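Prolyl-tRNA synthetase (Giardia lamblia ATCC 50803, PDB 3IAL) probably catalyses the ATP-dependent attachment of L-proline to tRNA(Pro) and is seen here holding the prolyl-adenylate intermediate. Local coordinates at residues N158-P161 with L162-V165; A25-F28 with D29-D33; R51-G54 with F55-N59. All blocks are in the same frame, centred on the assembly; numbering follows the deposited sequence.

Contact 1 of 3, residues N158-P161 with L162-V165; sequences NTKP and LIRV. With PR8 (5'-O-[(R)-hydroxy{[(2S)-pyrrolidin-2-ylcarbonyl]oxy}phosphoryl]adenosine), chain H.
R164 reaches back along the hairpin and takes hold of the main-chain oxygen of N158 side-on. Its NE lies 3.0 Å from N158 O, and R164 NH2 reaches the same N158 O at an equal 3.0 Å. The oxygen sits at the edge of the guanidinium and almost exactly in its plane, so the two N-H groups converge on one acceptor and hold the group against rotation. The chain bends at chi3 (-55°) to bring this edge round; arginine suits the place because NH1 remains for a salt bridge to the C-terminal carboxylate of Y518. K160 does the reverse: its CG is anti to the backbone N (chi1 -171°), and the long chain leads away to a salt bridge with D29.

Between these two residues the main chains pair as an antiparallel hydrogen-bonded bridge. K160 N meets R164 O at 2.9 Å, and K160 O accepts from both R164 N and I163 N, a classic beta bulge. P161 and L162 make the tight corner, close to a type II turn. Proline's ring fixes the backbone angle needed at its position, while L162 takes a positive phi (74°), uncommon outside glycine, as the second corner residue of such a turn requires. V165 CG1 packs 3.6 Å from K160 O.

The curled backbone presents itself to the adenine of the prolyl-adenylate. V165 N points at N1 of the ligand, and the ligand's N6 at V165 O, both in weak hydrogen bonds. The turn lies in the loop between antiparallel strands 143-152 and 167-177, which corresponds to the motif 2 loop of class II synthetases. Helix 24-34 packs on K160, P161, L162 and I163, helix 276-285 on L162, I163 and R164.

Contact 2 of 3, residues A25-F28 with D29-D33; sequences ADWF and DAIMD
W27 and I31 meet through a CH-pi contact, the first of two aromatic pairs spaced four residues apart. I31 CG2 stands over one face of the indole, 4.1 Å from the centroid of the W27 six-membered ring and displaced toward the rim, with W27 CZ3 its nearest ring atom. Both side chains point the same way. The flat indole offers a broad surface to a beta-branched neighbour, and its NE1 is satisfied by D287 O; F15 meets the tryptophan ring edge-to-face.

The second pair is F28 with M32, a Met-aromatic contact. Here the methyl does the closest work: M32 CE is over the face of the F28 ring, 3.9 Å from its centroid, whereas SD lies oblique to it at 4.3 Å. Methionine's flexible chain makes this possible, bending at chi2 and again at chi3 (104°), which brings CE over the ring.

These pairs belong to the buried side of the amphipathic helix 24-34, with F28 and M32 resting on helix 276-285 and I31 on L291. Successive main-chain hydrogen bonds set the four-residue spacing: I31 N to W27 O measures 2.9 Å, and M32 N to F28 O and A30 N to D26 O repeat the pattern. The one from D29 N to A25 O is weak.

Charge is kept to the more open side. D26 and D29 lie on adjoining turns, with D26 OD1 5.1 Å from D29 OD2, and any repulsion is probably eased by K160, whose NZ forms a salt bridge with D29 OD1.

Contact 3 of 3, residues R51-G54 with F55-N59; sequences RPYG and FFMEN
The first turns of helix 52-71 carry this contact, and that long helix, with strand 75-76 following it, matches motif 1 of the class II synthetases, the element that builds the dimer interface. Across the turn, Y53 and M57 touch side chain to side chain. M57 CE comes 3.5 Å from Y53 CD2 and equally near Y53 CE2, approaching the ring at a slant. Methionine is long and unbranched enough to span the turn: its chain runs extended beyond CG (chi2 169°), which carries the methyl back along the helix to the tyrosine. Y53 carries its ring toward K360 and P299, CG anti to the backbone N (chi1 -158°), and its hydroxyl bonds to K360 O while K360 also makes a cation-pi contact with the ring.

R51 occupies the N-cap position. Its carbonyl opens the helical bonding, with F55 N 2.8 Å from R51 O and lying nearly in line with the carbonyl bond. P52 comes next, well suited to a first turn because proline's backbone nitrogen carries no hydrogen, so no donor there is left without an acceptor; its own oxygen receives F56 N at 3.1 Å. G54 O, in contrast, is reached by two weak bonds, from E58 N at 3.4 Å and from M57 N at 3.1 Å. G54 is buried, where a residue of bare backbone takes little room.

E58 OE2 is hydrogen-bonded to H169 ND1 on strand 167-177. R51 forms a cation-pi contact with W134 of the second subunit, whose I77 and L78 pack on P52 and F55. Within the same chain, helix 276-285 lies along M57 and E58, placing this helix start between the catalytic core and the partner subunit.

How the contacts relate
Along the chain come contact 2, contact 3, then contact 1. Contacts 1 and 2 have centres about 12 Å apart and touch, P161 O and K160 CE coming against the F28 ring together with the salt bridge from K160 to D29, so helix 24-34 backs the adenine-binding loop. Contact 3 stands about 16 Å from either centre and touches neither, its nearest atoms about 6 Å from contact 1 and 5 Å from contact 2. Helix 276-285, the shared neighbour, packs on all three. The N-terminal helices are joined to the class II core: one lies behind the ligand pocket, the other begins against the second subunit, with the E58 side chain about 9 Å from the bound prolyl-adenylate.

Contact 1 of 3, residues N158-P161 with L162-V165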
ATOM      1  N   ASN B 158      21.347  16.900   7.824  1.00 49.74           N
ATOM      2  CA  ASN B 158      21.238  16.274   9.147  1.00 48.05           C
ATOM      3  C   ASN B 158      20.032  15.345   9.217  1.00 44.45           C
ATOM      4  O   ASN B 158      19.007  15.673   9.831  1.00 45.83           O
ATOM      5  CB  ASN B 158      21.139  17.336  10.246  1.00 48.38           C
ATOM      6  CG  ASN B 158      22.403  18.151  10.382  1.00 52.14           C
ATOM      7  OD1 ASN B 158      23.517  17.623  10.286  1.00 51.43           O
ATOM      8  ND2 ASN B 158      22.240  19.453  10.610  1.00 55.13           N
ATOM      9  N   THR B 159      20.155  14.194   8.570  1.00 38.73           N
ATOM     10  CA  THR B 159      19.039  13.274   8.437  1.00 35.68           C
ATOM     11  C   THR B 159      18.765  12.540   9.759  1.00 33.43           C
ATOM     12  O   THR B 159      19.684  12.205  10.503  1.00 31.92           O
ATOM     13  CB  THR B 159      19.268  12.250   7.296  1.00 36.34           C
ATOM     14  OG1 THR B 159      20.343  11.370   7.629  1.00 30.63           O
ATOM     15  CG2 THR B 159      19.593  12.954   5.979  1.00 35.10           C
ATOM     16  N   LYS B 160      17.484  12.317  10.036  1.00 30.42           N
ATOM     17  CA  LYS B 160      17.034  11.585  11.209  1.00 29.61           C
ATOM     18  C   LYS B 160      15.872  10.721  10.731  1.00 27.83           C
ATOM     19  O   LYS B 160      14.942  11.242  10.110  1.00 26.77           O
ATOM     20  CB  LYS B 160      16.585  12.571  12.306  1.00 30.29           C
ATOM     21  CG  LYS B 160      16.284  11.951  13.694  1.00 34.86           C
ATOM     22  CD  LYS B 160      16.365  13.029  14.803  1.00 38.13           C
ATOM     23  CE  LYS B 160      16.113  12.481  16.230  1.00 40.25           C
ATOM     24  NZ  LYS B 160      17.297  11.784  16.884  1.00 37.48           N
ATOM     25  N   PRO B 161      15.916   9.401  10.991  1.00 26.65           N
ATOM     26  CA  PRO B 161      14.835   8.510  10.551  1.00 26.92           C
ATOM     27  C   PRO B 161      13.442   9.040  10.875  1.00 25.75           C
ATOM     28  O   PRO B 161      13.217   9.546  11.975  1.00 24.18           O
ATOM     29  CB  PRO B 161      15.106   7.221  11.332  1.00 27.09           C
ATOM     30  CG  PRO B 161      16.558   7.213  11.501  1.00 28.16           C
ATOM     31  CD  PRO B 161      16.973   8.650  11.677  1.00 28.08           C
ATOM     32  N   LEU B 162      12.531   8.931   9.902  1.00 25.28           N
ATOM     33  CA  LEU B 162      11.126   9.324  10.044  1.00 26.33           C
ATOM     34  C   LEU B 162      10.894  10.840  10.040  1.00 26.59           C
ATOM     35  O   LEU B 162       9.871  11.297   9.548  1.00 30.20           O
ATOM     36  CB  LEU B 162      10.483   8.713  11.300  1.00 25.57           C
ATOM     37  CG  LEU B 162      10.697   7.225  11.559  1.00 25.72           C
ATOM     38  CD1 LEU B 162       9.957   6.805  12.800  1.00 24.42           C
ATOM     39  CD2 LEU B 162      10.231   6.396  10.369  1.00 30.63           C
ATOM     40  N   ILE B 163      11.835  11.605  10.580  1.00 27.52           N
ATOM     41  CA  ILE B 163      11.649  13.033  10.842  1.00 29.32           C
ATOM     42  C   ILE B 163      12.223  13.897   9.713  1.00 29.73           C
ATOM     43  O   ILE B 163      11.574  14.828   9.267  1.00 32.92           O
ATOM     44  CB  ILE B 163      12.282  13.413  12.218  1.00 31.15           C
ATOM     45  CG1 ILE B 163      11.408  12.877  13.355  1.00 30.17           C
ATOM     46  CG2 ILE B 163      12.476  14.914  12.360  1.00 31.51           C
ATOM     47  CD1 ILE B 163      12.094  12.865  14.693  1.00 31.92           C
ATOM     48  N   ARG B 164      13.438  13.589   9.272  1.00 29.88           N
ATOM     49  CA  ARG B 164      14.092  14.322   8.184  1.00 32.11           C
ATOM     50  C   ARG B 164      14.882  13.345   7.329  1.00 29.88           C
ATOM     51  O   ARG B 164      16.018  13.033   7.650  1.00 30.12           O
ATOM     52  CB  ARG B 164      15.060  15.388   8.720  1.00 33.41           C
ATOM     53  CG  ARG B 164      14.424  16.702   9.134  1.00 40.61           C
ATOM     54  CD  ARG B 164      15.485  17.810   9.196  1.00 47.36           C
ATOM     55  NE  ARG B 164      16.592  17.425  10.076  1.00 51.34           N
ATOM     56  CZ  ARG B 164      16.721  17.775  11.355  1.00 54.80           C
ATOM     57  NH1 ARG B 164      15.828  18.567  11.946  1.00 55.62           N
ATOM     58  NH2 ARG B 164      17.767  17.337  12.051  1.00 57.16           N
ATOM     59  N   VAL B 165      14.270  12.867   6.247  1.00 30.02           N
ATOM     60  CA  VAL B 165      14.897  11.887   5.368  1.00 29.68           C
ATOM     61  C   VAL B 165      14.872  12.386   3.923  1.00 28.14           C
ATOM     62  O   VAL B 165      14.177  13.341   3.601  1.00 29.43           O
ATOM     63  CB  VAL B 165      14.229  10.482   5.494  1.00 31.51           C
ATOM     64  CG1 VAL B 165      14.591   9.835   6.835  1.00 29.91           C
ATOM     65  CG2 VAL B 165      12.722  10.559   5.323  1.00 29.57           C
TER
HETATM   66  C   PR8 H 601       2.874  19.321   0.854  1.00 41.68           C
HETATM   67  N   PR8 H 601       2.130  18.639  -1.342  1.00 37.95           N
HETATM   68  O   PR8 H 601       3.959  18.861   0.492  1.00 39.80           O
HETATM   69  P   PR8 H 601       3.859  19.819   3.081  0.70 54.76           P
HETATM   70  N1  PR8 H 601      10.978  13.951   6.124  0.70 38.84           N
HETATM   71  C2  PR8 H 601       9.849  13.435   6.597  0.70 36.35           C
HETATM   72  N3  PR8 H 601       8.668  14.036   6.429  0.70 36.19           N
HETATM   73  C4  PR8 H 601       8.571  15.193   5.776  0.70 40.17           C
HETATM   74  C5  PR8 H 601       9.734  15.769   5.275  0.70 44.07           C
HETATM   75  C6  PR8 H 601      10.953  15.121   5.457  0.70 44.75           C
HETATM   76  N6  PR8 H 601      12.076  15.655   4.975  0.70 47.85           N
HETATM   77  N7  PR8 H 601       9.389  16.900   4.673  0.70 45.67           N
HETATM   78  C8  PR8 H 601       8.067  17.040   4.788  0.70 49.61           C
HETATM   79  N9  PR8 H 601       7.558  16.003   5.469  0.70 48.94           N
HETATM   80  CA  PR8 H 601       1.669  19.253  -0.084  1.00 37.84           C
HETATM   81  CB  PR8 H 601       0.632  18.315   0.512  1.00 35.99           C
HETATM   82  CD  PR8 H 601       1.197  17.567  -1.673  1.00 37.80           C
HETATM   83  CG  PR8 H 601       0.784  17.022  -0.300  1.00 35.60           C
HETATM   84  C1' PR8 H 601       6.106  15.826   5.793  0.70 52.31           C
HETATM   85  O10 PR8 H 601       2.627  19.933   2.044  1.00 43.66           O
HETATM   86  O1P PR8 H 601       5.016  20.675   2.714  0.70 56.60           O
HETATM   87  C2' PR8 H 601       5.592  16.873   6.811  0.70 54.66           C
HETATM   88  O2' PR8 H 601       4.699  16.251   7.746  0.70 47.98           O
HETATM   89  O2P PR8 H 601       3.251  20.270   4.497  0.70 58.29           O
HETATM   90  C3' PR8 H 601       4.770  17.802   5.948  0.70 55.14           C
HETATM   91  O3' PR8 H 601       3.783  18.470   6.739  0.70 53.41           O
HETATM   92  C4' PR8 H 601       4.120  16.742   5.077  0.70 55.14           C
HETATM   93  O4' PR8 H 601       5.280  16.023   4.601  0.70 53.59           O
HETATM   94  C5' PR8 H 601       3.347  17.418   3.966  0.70 54.00           C
HETATM   95  O5' PR8 H 601       4.204  18.254   3.213  0.70 54.92           O

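Contact 2 of 3, residues A25-F28 with D29-D33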
ATOM      1  N   ALA B  25      16.766  13.105  21.888  1.00 27.21           N
ATOM      2  CA  ALA B  25      17.524  12.876  20.650  1.00 27.04           C
ATOM      3  C   ALA B  25      18.282  11.544  20.685  1.00 26.70           C
ATOM      4  O   ALA B  25      18.253  10.783  19.723  1.00 28.13           O
ATOM      5  CB  ALA B  25      18.497  14.037  20.396  1.00 25.37           C
ATOM      6  N   ASP B  26      18.938  11.260  21.803  1.00 27.16           N
ATOM      7  CA  ASP B  26      19.622   9.969  21.995  1.00 27.37           C
ATOM      8  C   ASP B  26      18.652   8.801  22.184  1.00 25.92           C
ATOM      9  O   ASP B  26      18.904   7.700  21.703  1.00 25.30           O
ATOM     10  CB  ASP B  26      20.567  10.037  23.186  1.00 25.96           C
ATOM     11  CG  ASP B  26      21.726  10.975  22.947  1.00 28.31           C
ATOM     12  OD1 ASP B  26      22.055  11.220  21.769  1.00 30.91           O
ATOM     13  OD2 ASP B  26      22.302  11.462  23.933  1.00 27.73           O
ATOM     14  N   TRP B  27      17.559   9.052  22.896  1.00 25.47           N
ATOM     15  CA  TRP B  27      16.516   8.054  23.113  1.00 23.95           C
ATOM     16  C   TRP B  27      15.947   7.600  21.779  1.00 23.41           C
ATOM     17  O   TRP B  27      15.809   6.396  21.521  1.00 22.53           O
ATOM     18  CB  TRP B  27      15.425   8.651  24.000  1.00 23.98           C
ATOM     19  CG  TRP B  27      14.322   7.731  24.322  1.00 22.67           C
ATOM     20  CD1 TRP B  27      14.206   6.939  25.430  1.00 22.31           C
ATOM     21  CD2 TRP B  27      13.150   7.515  23.545  1.00 20.75           C
ATOM     22  NE1 TRP B  27      13.023   6.234  25.384  1.00 23.29           N
ATOM     23  CE2 TRP B  27      12.363   6.562  24.231  1.00 18.94           C
ATOM     24  CE3 TRP B  27      12.679   8.037  22.338  1.00 21.91           C
ATOM     25  CZ2 TRP B  27      11.138   6.127  23.747  1.00 21.14           C
ATOM     26  CZ3 TRP B  27      11.455   7.592  21.852  1.00 20.93           C
ATOM     27  CH2 TRP B  27      10.709   6.644  22.547  1.00 20.19           C
ATOM     28  N   PHE B  28      15.633   8.570  20.928  1.00 23.78           N
ATOM     29  CA  PHE B  28      15.036   8.297  19.617  1.00 24.65           C
ATOM     30  C   PHE B  28      15.940   7.436  18.742  1.00 24.61           C
ATOM     31  O   PHE B  28      15.500   6.412  18.219  1.00 26.10           O
ATOM     32  CB  PHE B  28      14.711   9.608  18.894  1.00 25.56           C
ATOM     33  CG  PHE B  28      13.945   9.425  17.618  1.00 26.30           C
ATOM     34  CD1 PHE B  28      12.560   9.392  17.629  1.00 27.04           C
ATOM     35  CD2 PHE B  28      14.613   9.290  16.401  1.00 28.96           C
ATOM     36  CE1 PHE B  28      11.836   9.242  16.444  1.00 28.90           C
ATOM     37  CE2 PHE B  28      13.902   9.126  15.215  1.00 28.52           C
ATOM     38  CZ  PHE B  28      12.508   9.103  15.237  1.00 29.78           C
ATOM     39  N   ASP B  29      17.199   7.847  18.591  1.00 26.04           N
ATOM     40  CA  ASP B  29      18.163   7.085  17.792  1.00 27.68           C
ATOM     41  C   ASP B  29      18.344   5.660  18.299  1.00 29.68           C
ATOM     42  O   ASP B  29      18.357   4.716  17.504  1.00 32.02           O
ATOM     43  CB  ASP B  29      19.526   7.781  17.753  1.00 29.94           C
ATOM     44  CG  ASP B  29      19.520   9.043  16.909  1.00 33.00           C
ATOM     45  OD1 ASP B  29      18.633   9.201  16.034  1.00 34.75           O
ATOM     46  OD2 ASP B  29      20.411   9.883  17.135  1.00 36.63           O
ATOM     47  N   ALA B  30      18.475   5.500  19.617  1.00 28.12           N
ATOM     48  CA  ALA B  30      18.669   4.179  20.205  1.00 26.64           C
ATOM     49  C   ALA B  30      17.411   3.294  20.038  1.00 26.16           C
ATOM     50  O   ALA B  30      17.515   2.124  19.661  1.00 27.25           O
ATOM     51  CB  ALA B  30      19.062   4.297  21.681  1.00 26.13           C
ATOM     52  N   ILE B  31      16.229   3.846  20.290  1.00 23.73           N
ATOM     53  CA  ILE B  31      15.005   3.058  20.129  1.00 23.60           C
ATOM     54  C   ILE B  31      14.775   2.649  18.660  1.00 24.54           C
ATOM     55  O   ILE B  31      14.292   1.550  18.412  1.00 25.07           O
ATOM     56  CB  ILE B  31      13.751   3.744  20.744  1.00 23.38           C
ATOM     57  CG1 ILE B  31      12.658   2.705  21.042  1.00 25.55           C
ATOM     58  CG2 ILE B  31      13.214   4.847  19.819  1.00 21.10           C
ATOM     59  CD1 ILE B  31      13.146   1.463  21.832  1.00 23.91           C
ATOM     60  N   MET B  32      15.146   3.505  17.700  1.00 26.66           N
ATOM     61  CA  MET B  32      15.035   3.164  16.267  1.00 28.14           C
ATOM     62  C   MET B  32      15.766   1.864  15.975  1.00 29.53           C
ATOM     63  O   MET B  32      15.239   0.989  15.276  1.00 29.27           O
ATOM     64  CB  MET B  32      15.633   4.247  15.356  1.00 29.28           C
ATOM     65  CG  MET B  32      14.849   5.537  15.201  1.00 29.99           C
ATOM     66  SD  MET B  32      13.203   5.360  14.501  1.00 30.83           S
ATOM     67  CE  MET B  32      12.220   5.558  15.981  1.00 27.86           C
ATOM     68  N   ASP B  33      16.974   1.745  16.527  1.00 29.43           N
ATOM     69  CA  ASP B  33      17.801   0.556  16.344  1.00 30.70           C
ATOM     70  C   ASP B  33      17.371  -0.627  17.215  1.00 29.28           C
ATOM     71  O   ASP B  33      17.143  -1.725  16.701  1.00 28.48           O
ATOM     72  CB  ASP B  33      19.276   0.891  16.594  1.00 32.53           C
ATOM     73  CG  ASP B  33      19.825   1.917  15.599  1.00 38.22           C
ATOM     74  OD1 ASP B  33      19.100   2.290  14.644  1.00 44.88           O
ATOM     75  OD2 ASP B  33      20.984   2.356  15.776  1.00 44.60           O
TER

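Contact 3 of 3, residues R51-G54 with F55-N59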
ATOM      1  N   ARG B  51      12.462  -1.585   8.433  1.00 26.81           N
ATOM      2  CA  ARG B  51      12.438  -3.003   8.813  1.00 26.43           C
ATOM      3  C   ARG B  51      11.014  -3.420   9.217  1.00 24.16           C
ATOM      4  O   ARG B  51      10.181  -2.556   9.488  1.00 24.82           O
ATOM      5  CB  ARG B  51      13.441  -3.258   9.936  1.00 27.55           C
ATOM      6  CG  ARG B  51      14.852  -2.821   9.579  1.00 28.42           C
ATOM      7  CD  ARG B  51      15.837  -3.226  10.640  1.00 29.81           C
ATOM      8  NE  ARG B  51      16.019  -4.674  10.690  1.00 28.97           N
ATOM      9  CZ  ARG B  51      16.939  -5.288  11.429  1.00 27.63           C
ATOM     10  NH1 ARG B  51      17.764  -4.582  12.200  1.00 25.78           N
ATOM     11  NH2 ARG B  51      17.028  -6.613  11.401  1.00 25.83           N
ATOM     12  N   PRO B  52      10.728  -4.738   9.262  1.00 25.56           N
ATOM     13  CA  PRO B  52       9.348  -5.239   9.434  1.00 26.45           C
ATOM     14  C   PRO B  52       8.523  -4.631  10.563  1.00 26.49           C
ATOM     15  O   PRO B  52       7.375  -4.218  10.343  1.00 26.56           O
ATOM     16  CB  PRO B  52       9.561  -6.727   9.695  1.00 26.71           C
ATOM     17  CG  PRO B  52      10.749  -7.060   8.898  1.00 25.58           C
ATOM     18  CD  PRO B  52      11.658  -5.857   9.019  1.00 25.63           C
ATOM     19  N   TYR B  53       9.093  -4.596  11.765  1.00 24.86           N
ATOM     20  CA  TYR B  53       8.366  -4.124  12.933  1.00 22.69           C
ATOM     21  C   TYR B  53       7.975  -2.652  12.759  1.00 22.42           C
ATOM     22  O   TYR B  53       6.858  -2.260  13.072  1.00 21.44           O
ATOM     23  CB  TYR B  53       9.201  -4.335  14.207  1.00 23.36           C
ATOM     24  CG  TYR B  53       8.365  -4.377  15.455  1.00 21.77           C
ATOM     25  CD1 TYR B  53       7.573  -5.486  15.742  1.00 24.05           C
ATOM     26  CD2 TYR B  53       8.348  -3.307  16.344  1.00 22.85           C
ATOM     27  CE1 TYR B  53       6.792  -5.533  16.884  1.00 24.42           C
ATOM     28  CE2 TYR B  53       7.563  -3.343  17.497  1.00 22.71           C
ATOM     29  CZ  TYR B  53       6.784  -4.459  17.749  1.00 23.52           C
ATOM     30  OH  TYR B  53       6.013  -4.510  18.865  1.00 23.16           O
ATOM     31  N   GLY B  54       8.901  -1.848  12.249  1.00 22.57           N
ATOM     32  CA  GLY B  54       8.618  -0.458  11.914  1.00 24.66           C
ATOM     33  C   GLY B  54       7.672  -0.270  10.734  1.00 24.62           C
ATOM     34  O   GLY B  54       6.749   0.547  10.802  1.00 23.70           O
ATOM     35  N   PHE B  55       7.876  -1.013   9.642  1.00 25.17           N
ATOM     36  CA  PHE B  55       7.012  -0.810   8.471  1.00 25.43           C
ATOM     37  C   PHE B  55       5.544  -1.142   8.746  1.00 24.04           C
ATOM     38  O   PHE B  55       4.659  -0.517   8.171  1.00 24.70           O
ATOM     39  CB  PHE B  55       7.461  -1.587   7.232  1.00 25.64           C
ATOM     40  CG  PHE B  55       6.731  -1.159   5.988  1.00 25.93           C
ATOM     41  CD1 PHE B  55       6.962   0.097   5.445  1.00 28.21           C
ATOM     42  CD2 PHE B  55       5.756  -1.963   5.414  1.00 27.74           C
ATOM     43  CE1 PHE B  55       6.264   0.528   4.315  1.00 31.81           C
ATOM     44  CE2 PHE B  55       5.059  -1.540   4.272  1.00 26.69           C
ATOM     45  CZ  PHE B  55       5.321  -0.298   3.727  1.00 25.98           C
ATOM     46  N   PHE B  56       5.282  -2.118   9.612  1.00 23.28           N
ATOM     47  CA  PHE B  56       3.904  -2.441   9.973  1.00 24.56           C
ATOM     48  C   PHE B  56       3.155  -1.214  10.523  1.00 25.27           C
ATOM     49  O   PHE B  56       1.975  -1.026  10.239  1.00 25.41           O
ATOM     50  CB  PHE B  56       3.829  -3.582  10.995  1.00 25.04           C
ATOM     51  CG  PHE B  56       2.435  -3.865  11.442  1.00 25.25           C
ATOM     52  CD1 PHE B  56       1.697  -4.868  10.843  1.00 30.52           C
ATOM     53  CD2 PHE B  56       1.823  -3.066  12.400  1.00 23.72           C
ATOM     54  CE1 PHE B  56       0.392  -5.103  11.213  1.00 29.68           C
ATOM     55  CE2 PHE B  56       0.511  -3.296  12.775  1.00 28.73           C
ATOM     56  CZ  PHE B  56      -0.205  -4.317  12.178  1.00 27.13           C
ATOM     57  N   MET B  57       3.852  -0.399  11.312  1.00 24.42           N
ATOM     58  CA  MET B  57       3.265   0.800  11.921  1.00 23.43           C
ATOM     59  C   MET B  57       2.940   1.860  10.868  1.00 23.42           C
ATOM     60  O   MET B  57       1.863   2.450  10.882  1.00 23.57           O
ATOM     61  CB  MET B  57       4.230   1.396  12.942  1.00 21.57           C
ATOM     62  CG  MET B  57       4.685   0.421  14.053  1.00 22.60           C
ATOM     63  SD  MET B  57       6.044   1.083  15.034  1.00 25.61           S
ATOM     64  CE  MET B  57       6.508  -0.378  16.013  1.00 20.55           C
ATOM     65  N   GLU B  58       3.883   2.085   9.959  1.00 25.94           N
ATOM     66  CA  GLU B  58       3.742   3.070   8.884  1.00 26.67           C
ATOM     67  C   GLU B  58       2.606   2.683   7.960  1.00 27.59           C
ATOM     68  O   GLU B  58       1.773   3.517   7.593  1.00 26.15           O
ATOM     69  CB  GLU B  58       5.043   3.160   8.071  1.00 25.35           C
ATOM     70  CG  GLU B  58       4.977   4.096   6.864  1.00 29.02           C
ATOM     71  CD  GLU B  58       4.857   5.562   7.238  1.00 29.43           C
ATOM     72  OE1 GLU B  58       5.022   5.914   8.434  1.00 26.62           O
ATOM     73  OE2 GLU B  58       4.612   6.368   6.315  1.00 25.09           O
ATOM     74  N   ASN B  59       2.589   1.413   7.581  1.00 27.42           N
ATOM     75  CA  ASN B  59       1.558   0.893   6.703  1.00 28.08           C
ATOM     76  C   ASN B  59       0.181   1.002   7.350  1.00 29.11           C
ATOM     77  O   ASN B  59      -0.795   1.336   6.682  1.00 28.45           O
ATOM     78  CB  ASN B  59       1.852  -0.555   6.350  1.00 28.91           C
ATOM     79  CG  ASN B  59       1.010  -1.055   5.199  1.00 34.01           C
ATOM     80  OD1 ASN B  59       0.306  -2.054   5.324  1.00 40.71           O
ATOM     81  ND2 ASN B  59       1.071  -0.357   4.069  1.00 28.99           N
TER